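Local coordinates for protein guanine deaminase (PDB 6OHB) that catalyses the zinc-dependent hydrolytic deamination of guanine to xanthine and ammonia, the first step of guanine degradation, at residues N335-L340 against D422-R427; Q129-G134 against T428-R433. All coordinates share one frame; numbering follows the deposited sequence.

Contact 1 of 2, residues N335-L340 against D422-R427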
ATOM      1  N   ASN A 335       8.284  -6.088  -1.841  1.00 41.69           N
ATOM      2  CA  ASN A 335       8.305  -6.219  -0.391  1.00 40.68           C
ATOM      3  C   ASN A 335       7.183  -7.123   0.099  1.00 44.32           C
ATOM      4  O   ASN A 335       6.008  -6.898  -0.214  1.00 38.28           O
ATOM      5  CB  ASN A 335       8.198  -4.846   0.271  1.00 38.74           C
ATOM      6  CG  ASN A 335       8.514  -4.893   1.754  1.00 42.82           C
ATOM      7  OD1 ASN A 335       7.625  -5.095   2.585  1.00 41.81           O
ATOM      8  ND2 ASN A 335       9.789  -4.720   2.095  1.00 39.28           N
ATOM      9  N   MET A 336       7.560  -8.133   0.889  1.00 35.56           N
ATOM     10  CA  MET A 336       6.596  -9.101   1.401  1.00 33.46           C
ATOM     11  C   MET A 336       5.669  -8.482   2.443  1.00 39.13           C
ATOM     12  O   MET A 336       4.488  -8.842   2.519  1.00 34.97           O
ATOM     13  CB  MET A 336       7.339 -10.302   1.993  1.00 36.98           C
ATOM     14  CG  MET A 336       6.454 -11.452   2.479  1.00 42.30           C
ATOM     15  SD  MET A 336       5.453 -12.246   1.203  1.00 49.67           S
ATOM     16  CE  MET A 336       6.582 -12.271  -0.189  1.00 45.91           C
ATOM     17  N   LEU A 337       6.180  -7.558   3.262  1.00 34.84           N
ATOM     18  CA  LEU A 337       5.327  -6.922   4.264  1.00 35.87           C
ATOM     19  C   LEU A 337       4.167  -6.193   3.599  1.00 40.98           C
ATOM     20  O   LEU A 337       3.010  -6.316   4.024  1.00 40.65           O
ATOM     21  CB  LEU A 337       6.148  -5.974   5.144  1.00 34.02           C
ATOM     22  CG  LEU A 337       7.336  -6.582   5.898  1.00 41.47           C
ATOM     23  CD1 LEU A 337       8.130  -5.495   6.609  1.00 41.10           C
ATOM     24  CD2 LEU A 337       6.870  -7.639   6.885  1.00 35.53           C
ATOM     25  N   GLN A 338       4.464  -5.423   2.550  1.00 35.00           N
ATOM     26  CA  GLN A 338       3.416  -4.727   1.814  1.00 38.45           C
ATOM     27  C   GLN A 338       2.485  -5.708   1.109  1.00 35.05           C
ATOM     28  O   GLN A 338       1.273  -5.465   1.019  1.00 37.80           O
ATOM     29  CB  GLN A 338       4.052  -3.756   0.817  1.00 32.81           C
ATOM     30  CG  GLN A 338       4.914  -2.704   1.491  1.00 36.65           C
ATOM     31  CD  GLN A 338       5.482  -1.689   0.520  1.00 42.78           C
ATOM     32  OE1 GLN A 338       6.283  -2.025  -0.350  1.00 48.73           O
ATOM     33  NE2 GLN A 338       5.073  -0.435   0.672  1.00 46.56           N
ATOM     34  N   THR A 339       3.030  -6.825   0.605  1.00 33.60           N
ATOM     35  CA  THR A 339       2.184  -7.859   0.007  1.00 36.89           C
ATOM     36  C   THR A 339       1.175  -8.395   1.014  1.00 36.72           C
ATOM     37  O   THR A 339      -0.004  -8.588   0.690  1.00 41.93           O
ATOM     38  CB  THR A 339       3.038  -8.999  -0.552  1.00 41.27           C
ATOM     39  OG1 THR A 339       3.968  -8.476  -1.506  1.00 38.94           O
ATOM     40  CG2 THR A 339       2.164 -10.039  -1.234  1.00 41.24           C
ATOM     41  N   LEU A 340       1.621  -8.638   2.246  1.00 41.31           N
ATOM     42  CA  LEU A 340       0.703  -9.120   3.270  1.00 39.29           C
ATOM     43  C   LEU A 340      -0.288  -8.035   3.669  1.00 33.56           C
ATOM     44  O   LEU A 340      -1.436  -8.338   4.003  1.00 40.84           O
ATOM     45  CB  LEU A 340       1.483  -9.613   4.484  1.00 34.77           C
ATOM     46  CG  LEU A 340       2.397 -10.818   4.261  1.00 42.28           C
ATOM     47  CD1 LEU A 340       3.356 -10.964   5.437  1.00 39.43           C
ATOM     48  CD2 LEU A 340       1.582 -12.091   4.054  1.00 38.64           C
ATOM     49  N   ASP A 422      10.926  -1.548   2.550  1.00 40.41           N
ATOM     50  CA  ASP A 422      12.331  -1.941   2.479  1.00 41.70           C
ATOM     51  C   ASP A 422      13.178  -1.299   3.578  1.00 44.44           C
ATOM     52  O   ASP A 422      14.237  -1.838   3.919  1.00 40.32           O
ATOM     53  CB  ASP A 422      12.905  -1.635   1.092  1.00 41.57           C
ATOM     54  CG  ASP A 422      12.597  -0.229   0.619  1.00 51.50           C
ATOM     55  OD1 ASP A 422      11.405   0.090   0.415  1.00 52.54           O
ATOM     56  OD2 ASP A 422      13.553   0.550   0.427  1.00 49.16           O
ATOM     57  N   ARG A 423      12.752  -0.158   4.128  1.00 38.95           N
ATOM     58  CA  ARG A 423      13.481   0.439   5.245  1.00 43.09           C
ATOM     59  C   ARG A 423      13.473  -0.456   6.486  1.00 44.01           C
ATOM     60  O   ARG A 423      14.335  -0.293   7.360  1.00 35.65           O
ATOM     61  CB  ARG A 423      12.885   1.800   5.598  1.00 38.30           C
ATOM     62  CG  ARG A 423      13.291   2.929   4.664  1.00 46.41           C
ATOM     63  CD  ARG A 423      12.495   4.195   4.958  1.00 45.34           C
ATOM     64  NE  ARG A 423      11.086   4.077   4.587  1.00 46.32           N
ATOM     65  CZ  ARG A 423      10.206   5.074   4.665  1.00 41.61           C
ATOM     66  NH1 ARG A 423      10.586   6.265   5.106  1.00 34.88           N
ATOM     67  NH2 ARG A 423       8.946   4.878   4.303  1.00 33.80           N
ATOM     68  N   SER A 424      12.504  -1.372   6.598  1.00 34.30           N
ATOM     69  CA  SER A 424      12.479  -2.327   7.703  1.00 43.29           C
ATOM     70  C   SER A 424      13.560  -3.392   7.581  1.00 39.90           C
ATOM     71  O   SER A 424      13.867  -4.056   8.575  1.00 44.11           O
ATOM     72  CB  SER A 424      11.118  -3.022   7.786  1.00 42.40           C
ATOM     73  OG  SER A 424      10.107  -2.146   8.242  1.00 49.92           O
ATOM     74  N   ILE A 425      14.154  -3.554   6.402  1.00 34.48           N
ATOM     75  CA  ILE A 425      15.143  -4.597   6.158  1.00 33.77           C
ATOM     76  C   ILE A 425      16.516  -4.018   6.477  1.00 34.90           C
ATOM     77  O   ILE A 425      17.043  -3.192   5.728  1.00 34.29           O
ATOM     78  CB  ILE A 425      15.079  -5.106   4.714  1.00 35.25           C
ATOM     79  CG1 ILE A 425      13.648  -5.505   4.335  1.00 39.06           C
ATOM     80  CG2 ILE A 425      16.020  -6.270   4.514  1.00 29.50           C
ATOM     81  CD1 ILE A 425      13.082  -6.591   5.153  1.00 39.30           C
ATOM     82  N   TYR A 426      17.104  -4.466   7.588  1.00 31.99           N
ATOM     83  CA  TYR A 426      18.392  -3.961   8.056  1.00 32.88           C
ATOM     84  C   TYR A 426      19.551  -4.816   7.551  1.00 36.30           C
ATOM     85  O   TYR A 426      20.579  -4.280   7.115  1.00 32.71           O
ATOM     86  CB  TYR A 426      18.388  -3.901   9.591  1.00 34.53           C
ATOM     87  CG  TYR A 426      19.622  -3.307  10.243  1.00 35.82           C
ATOM     88  CD1 TYR A 426      19.908  -1.944  10.147  1.00 35.46           C
ATOM     89  CD2 TYR A 426      20.483  -4.106  10.992  1.00 33.60           C
ATOM     90  CE1 TYR A 426      21.033  -1.396  10.761  1.00 35.68           C
ATOM     91  CE2 TYR A 426      21.611  -3.570  11.615  1.00 32.51           C
ATOM     92  CZ  TYR A 426      21.882  -2.219  11.495  1.00 37.88           C
ATOM     93  OH  TYR A 426      23.001  -1.692  12.109  1.00 35.01           O
ATOM     94  N   ARG A 427      19.403  -6.139   7.604  1.00 35.55           N
ATOM     95  CA  ARG A 427      20.433  -7.028   7.081  1.00 34.48           C
ATOM     96  C   ARG A 427      19.755  -8.236   6.447  1.00 34.48           C
ATOM     97  O   ARG A 427      18.688  -8.667   6.894  1.00 31.69           O
ATOM     98  CB  ARG A 427      21.411  -7.509   8.181  1.00 27.50           C
ATOM     99  CG  ARG A 427      22.247  -6.432   8.899  1.00 27.71           C
ATOM    100  CD  ARG A 427      23.443  -5.971   8.075  1.00 35.27           C
ATOM    101  NE  ARG A 427      24.282  -5.007   8.791  1.00 34.94           N
ATOM    102  CZ  ARG A 427      24.041  -3.697   8.867  1.00 41.03           C
ATOM    103  NH1 ARG A 427      22.975  -3.162   8.272  1.00 31.06           N
ATOM    104  NH2 ARG A 427      24.875  -2.913   9.540  1.00 38.92           N
TER
HETATM  105  O   HOH W   1       8.934  -0.640  -0.197  1.00 44.32           O

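Contact 2 of 2, residues Q129-G134 against T428-R433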
ATOM      1  N   GLN A 129      17.046  -6.311  -5.613  1.00 38.15           N
ATOM      2  CA  GLN A 129      15.726  -5.986  -5.082  1.00 38.58           C
ATOM      3  C   GLN A 129      15.222  -7.079  -4.152  1.00 37.34           C
ATOM      4  O   GLN A 129      14.637  -6.786  -3.103  1.00 39.72           O
ATOM      5  CB  GLN A 129      14.734  -5.739  -6.218  1.00 41.35           C
ATOM      6  CG  GLN A 129      15.102  -4.568  -7.111  1.00 34.93           C
ATOM      7  CD  GLN A 129      15.552  -3.349  -6.330  1.00 36.89           C
ATOM      8  OE1 GLN A 129      14.768  -2.734  -5.616  1.00 45.52           O
ATOM      9  NE2 GLN A 129      16.827  -2.998  -6.462  1.00 38.57           N
ATOM     10  N   LEU A 130      15.406  -8.345  -4.536  1.00 38.65           N
ATOM     11  CA  LEU A 130      15.046  -9.446  -3.645  1.00 39.07           C
ATOM     12  C   LEU A 130      15.735  -9.301  -2.290  1.00 37.65           C
ATOM     13  O   LEU A 130      15.087  -9.365  -1.237  1.00 34.36           O
ATOM     14  CB  LEU A 130      15.401 -10.786  -4.285  1.00 38.28           C
ATOM     15  CG  LEU A 130      14.593 -11.202  -5.513  1.00 43.19           C
ATOM     16  CD1 LEU A 130      15.054 -12.569  -5.997  1.00 42.83           C
ATOM     17  CD2 LEU A 130      13.099 -11.199  -5.202  1.00 38.99           C
ATOM     18  N   LEU A 131      17.058  -9.121  -2.299  1.00 39.06           N
ATOM     19  CA  LEU A 131      17.809  -9.074  -1.046  1.00 37.35           C
ATOM     20  C   LEU A 131      17.375  -7.897  -0.175  1.00 40.31           C
ATOM     21  O   LEU A 131      17.106  -8.065   1.023  1.00 35.59           O
ATOM     22  CB  LEU A 131      19.310  -9.015  -1.334  1.00 30.96           C
ATOM     23  CG  LEU A 131      19.871 -10.269  -2.005  1.00 38.53           C
ATOM     24  CD1 LEU A 131      21.372 -10.140  -2.203  1.00 37.82           C
ATOM     25  CD2 LEU A 131      19.532 -11.507  -1.180  1.00 32.38           C
ATOM     26  N   ARG A 132      17.282  -6.695  -0.760  1.00 36.76           N
ATOM     27  CA  ARG A 132      16.971  -5.519   0.050  1.00 39.31           C
ATOM     28  C   ARG A 132      15.563  -5.549   0.635  1.00 31.64           C
ATOM     29  O   ARG A 132      15.271  -4.757   1.535  1.00 33.92           O
ATOM     30  CB  ARG A 132      17.165  -4.230  -0.762  1.00 42.45           C
ATOM     31  CG  ARG A 132      16.016  -3.888  -1.687  1.00 42.95           C
ATOM     32  CD  ARG A 132      15.684  -2.395  -1.653  1.00 54.29           C
ATOM     33  NE  ARG A 132      16.867  -1.552  -1.805  1.00 56.69           N
ATOM     34  CZ  ARG A 132      16.870  -0.231  -1.653  1.00 58.08           C
ATOM     35  NH1 ARG A 132      15.747   0.408  -1.350  1.00 56.69           N
ATOM     36  NH2 ARG A 132      17.994   0.452  -1.808  1.00 57.15           N
ATOM     37  N   ASN A 133      14.695  -6.443   0.173  1.00 29.55           N
ATOM     38  CA  ASN A 133      13.371  -6.591   0.760  1.00 31.76           C
ATOM     39  C   ASN A 133      13.240  -7.845   1.620  1.00 37.42           C
ATOM     40  O   ASN A 133      12.135  -8.165   2.068  1.00 35.75           O
ATOM     41  CB  ASN A 133      12.306  -6.572  -0.335  1.00 32.17           C
ATOM     42  CG  ASN A 133      12.103  -5.178  -0.912  1.00 38.33           C
ATOM     43  OD1 ASN A 133      11.358  -4.371  -0.362  1.00 41.28           O
ATOM     44  ND2 ASN A 133      12.787  -4.885  -2.006  1.00 30.34           N
ATOM     45  N   GLY A 134      14.333  -8.570   1.849  1.00 32.34           N
ATOM     46  CA  GLY A 134      14.272  -9.719   2.725  1.00 39.50           C
ATOM     47  C   GLY A 134      13.757 -10.992   2.098  1.00 39.56           C
ATOM     48  O   GLY A 134      13.482 -11.950   2.827  1.00 37.14           O
ATOM     49  N   THR A 428      20.382  -8.786   5.410  1.00 32.53           N
ATOM     50  CA  THR A 428      19.922 -10.032   4.810  1.00 32.87           C
ATOM     51  C   THR A 428      21.093 -11.001   4.703  1.00 33.45           C
ATOM     52  O   THR A 428      22.131 -10.672   4.105  1.00 32.83           O
ATOM     53  CB  THR A 428      19.280  -9.809   3.430  1.00 32.53           C
ATOM     54  OG1 THR A 428      18.162  -8.923   3.564  1.00 29.73           O
ATOM     55  CG2 THR A 428      18.787 -11.131   2.846  1.00 29.26           C
ATOM     56  N   TYR A 429      20.895 -12.200   5.261  1.00 29.18           N
ATOM     57  CA  TYR A 429      21.851 -13.297   5.232  1.00 38.26           C
ATOM     58  C   TYR A 429      21.319 -14.397   4.322  1.00 34.95           C
ATOM     59  O   TYR A 429      20.170 -14.838   4.475  1.00 32.63           O
ATOM     60  CB  TYR A 429      22.080 -13.869   6.638  1.00 30.78           C
ATOM     61  CG  TYR A 429      22.966 -13.042   7.550  1.00 39.14           C
ATOM     62  CD1 TYR A 429      22.492 -11.875   8.149  1.00 37.39           C
ATOM     63  CD2 TYR A 429      24.274 -13.438   7.828  1.00 38.43           C
ATOM     64  CE1 TYR A 429      23.302 -11.116   8.994  1.00 37.84           C
ATOM     65  CE2 TYR A 429      25.090 -12.686   8.669  1.00 38.15           C
ATOM     66  CZ  TYR A 429      24.599 -11.529   9.250  1.00 41.27           C
ATOM     67  OH  TYR A 429      25.409 -10.787  10.085  1.00 38.10           O
ATOM     68  N   VAL A 430      22.160 -14.855   3.399  1.00 33.17           N
ATOM     69  CA  VAL A 430      21.839 -15.975   2.522  1.00 39.00           C
ATOM     70  C   VAL A 430      22.971 -16.991   2.620  1.00 37.20           C
ATOM     71  O   VAL A 430      24.148 -16.622   2.532  1.00 34.70           O
ATOM     72  CB  VAL A 430      21.633 -15.518   1.065  1.00 32.76           C
ATOM     73  CG1 VAL A 430      21.722 -16.693   0.112  1.00 31.74           C
ATOM     74  CG2 VAL A 430      20.288 -14.810   0.921  1.00 36.23           C
ATOM     75  N   ASP A 431      22.611 -18.264   2.806  1.00 36.99           N
ATOM     76  CA  ASP A 431      23.594 -19.342   2.960  1.00 44.21           C
ATOM     77  C   ASP A 431      24.555 -19.046   4.116  1.00 40.92           C
ATOM     78  O   ASP A 431      25.764 -19.258   4.018  1.00 41.18           O
ATOM     79  CB  ASP A 431      24.351 -19.589   1.649  1.00 42.06           C
ATOM     80  CG  ASP A 431      25.190 -20.857   1.686  1.00 50.28           C
ATOM     81  OD1 ASP A 431      24.659 -21.912   2.098  1.00 52.08           O
ATOM     82  OD2 ASP A 431      26.378 -20.795   1.299  1.00 51.76           O
ATOM     83  N   GLY A 432      24.016 -18.485   5.198  1.00 43.44           N
ATOM     84  CA  GLY A 432      24.825 -18.163   6.354  1.00 42.73           C
ATOM     85  C   GLY A 432      25.762 -16.998   6.153  1.00 40.48           C
ATOM     86  O   GLY A 432      26.636 -16.768   6.992  1.00 43.09           O
ATOM     87  N   ARG A 433      25.591 -16.243   5.080  1.00 41.03           N
ATOM     88  CA  ARG A 433      26.507 -15.179   4.707  1.00 45.58           C
ATOM     89  C   ARG A 433      25.734 -13.873   4.582  1.00 43.60           C
ATOM     90  O   ARG A 433      24.637 -13.842   4.014  1.00 39.82           O
ATOM     91  CB  ARG A 433      27.189 -15.529   3.378  1.00 47.25           C
ATOM     92  CG  ARG A 433      28.418 -14.723   3.029  1.00 54.13           C
ATOM     93  CD  ARG A 433      29.202 -15.432   1.928  1.00 60.52           C
ATOM     94  NE  ARG A 433      29.629 -16.772   2.338  1.00 61.06           N
ATOM     95  CZ  ARG A 433      29.142 -17.908   1.845  1.00 63.21           C
ATOM     96  NH1 ARG A 433      28.198 -17.884   0.909  1.00 51.12           N
ATOM     97  NH2 ARG A 433      29.598 -19.075   2.293  1.00 63.44           N
TER

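Contact 1 of 2, residues N335-L340 against D422-R427
With chi1 at -168°, the carboxamide of Asn335 swings away from its own backbone N and reaches toward Asp422, while Leu337, its CG anti to the carbonyl carbon (chi1 -58°), sends CD1 toward Ser424. Asn335 ND2 comes within 3.4 Å of Asp422 N, but both are donors and they merely abut; the amide NH2 instead probably donates to Asn133 OD1. The other end of the amide does the capping. Asn335 is the N-cap of helix 336-349, and Gln338 N donates to Asn335 OD1 at 3.2 Å, in the carbonyl plane and on a lone pair. A short side chain carrying both an acceptor and a donor suits this position, and an alanine here would probably leave the N-H of Gln338 without its cap and Asn133 OD1 without its donor. The apolar part is slight: Leu337 CD1 rests 4.1 Å from Ser424 CB. On the partly exposed side a water lies 3.0 Å from Gln338 OE1 and 2.6 Å from Asp422 OD1 and can link the two. Asp422 OD2 pairs with Arg132 and with Arg423 of the second subunit. Around the start of helix 336-349, Met336 and Leu340 lie on strand 321-324 and helix 356-363, whereas Asn335 and Leu337 meet the 3-10 turn 422-424, and Leu337 also packs on Met391 of strand 388-391.

Contact 2 of 2, residues Q129-G134 against T428-R433
This is a buried contact between a helix end and a strand: the last turn of helix 116-132 meets strand 425-430 through one hydrogen bond and a small apolar patch. Thr428 OG1 donates to Leu131 O at 2.9 Å, tilted 31° from the carbonyl plane. Gly134 N reaches the same oxygen from the opposite face, so a carbonyl in the last turn of the helix takes two donors. Threonine fits because its branches do different work: chi1 of -59° turns OG1 to Leu131 O and leaves CG2 to meet Leu131 CD2 at 4.1 Å. The Leu131 side chain crosses that of Val430 at about a right angle, and its CD2 touches Val430 CG2 at 4.0 Å. Thr428 and Val430 both touch Thr136 of strand 135-141. From Val430 the strand turns back through a type I' turn, closed by Arg433, into strand 433-437. Gly134 has a positive phi; a CB at these angles would probably collide with the carbonyl oxygen of Asn133, which is why glycine suits the position. It is the C' residue of a Schellman motif, a common helix C-terminal motif, which here passes the chain from helix 116-132 to strand 135-141 of the alpha/beta barrel.

Contacts 1 and 2 are both largely buried and share strand 425-430, contact 1 at its entry and contact 2 farther along toward the hairpin turn. Each brings a helix end to it, but opposite ends: the capped start of helix 336-349 in contact 1, the Schellman-terminated end of helix 116-132 in contact 2. Their chemistry differs accordingly. The segments of contact 1 meet by van der Waals touch and a water, and its charged groups pair outside it, whereas contact 2 joins its segments by a direct hydrogen bond and methyl packing. The two also adjoin directly, Ile425 packing against the backbone of Arg132, and both touch the second subunit. Neither lies at the zinc site.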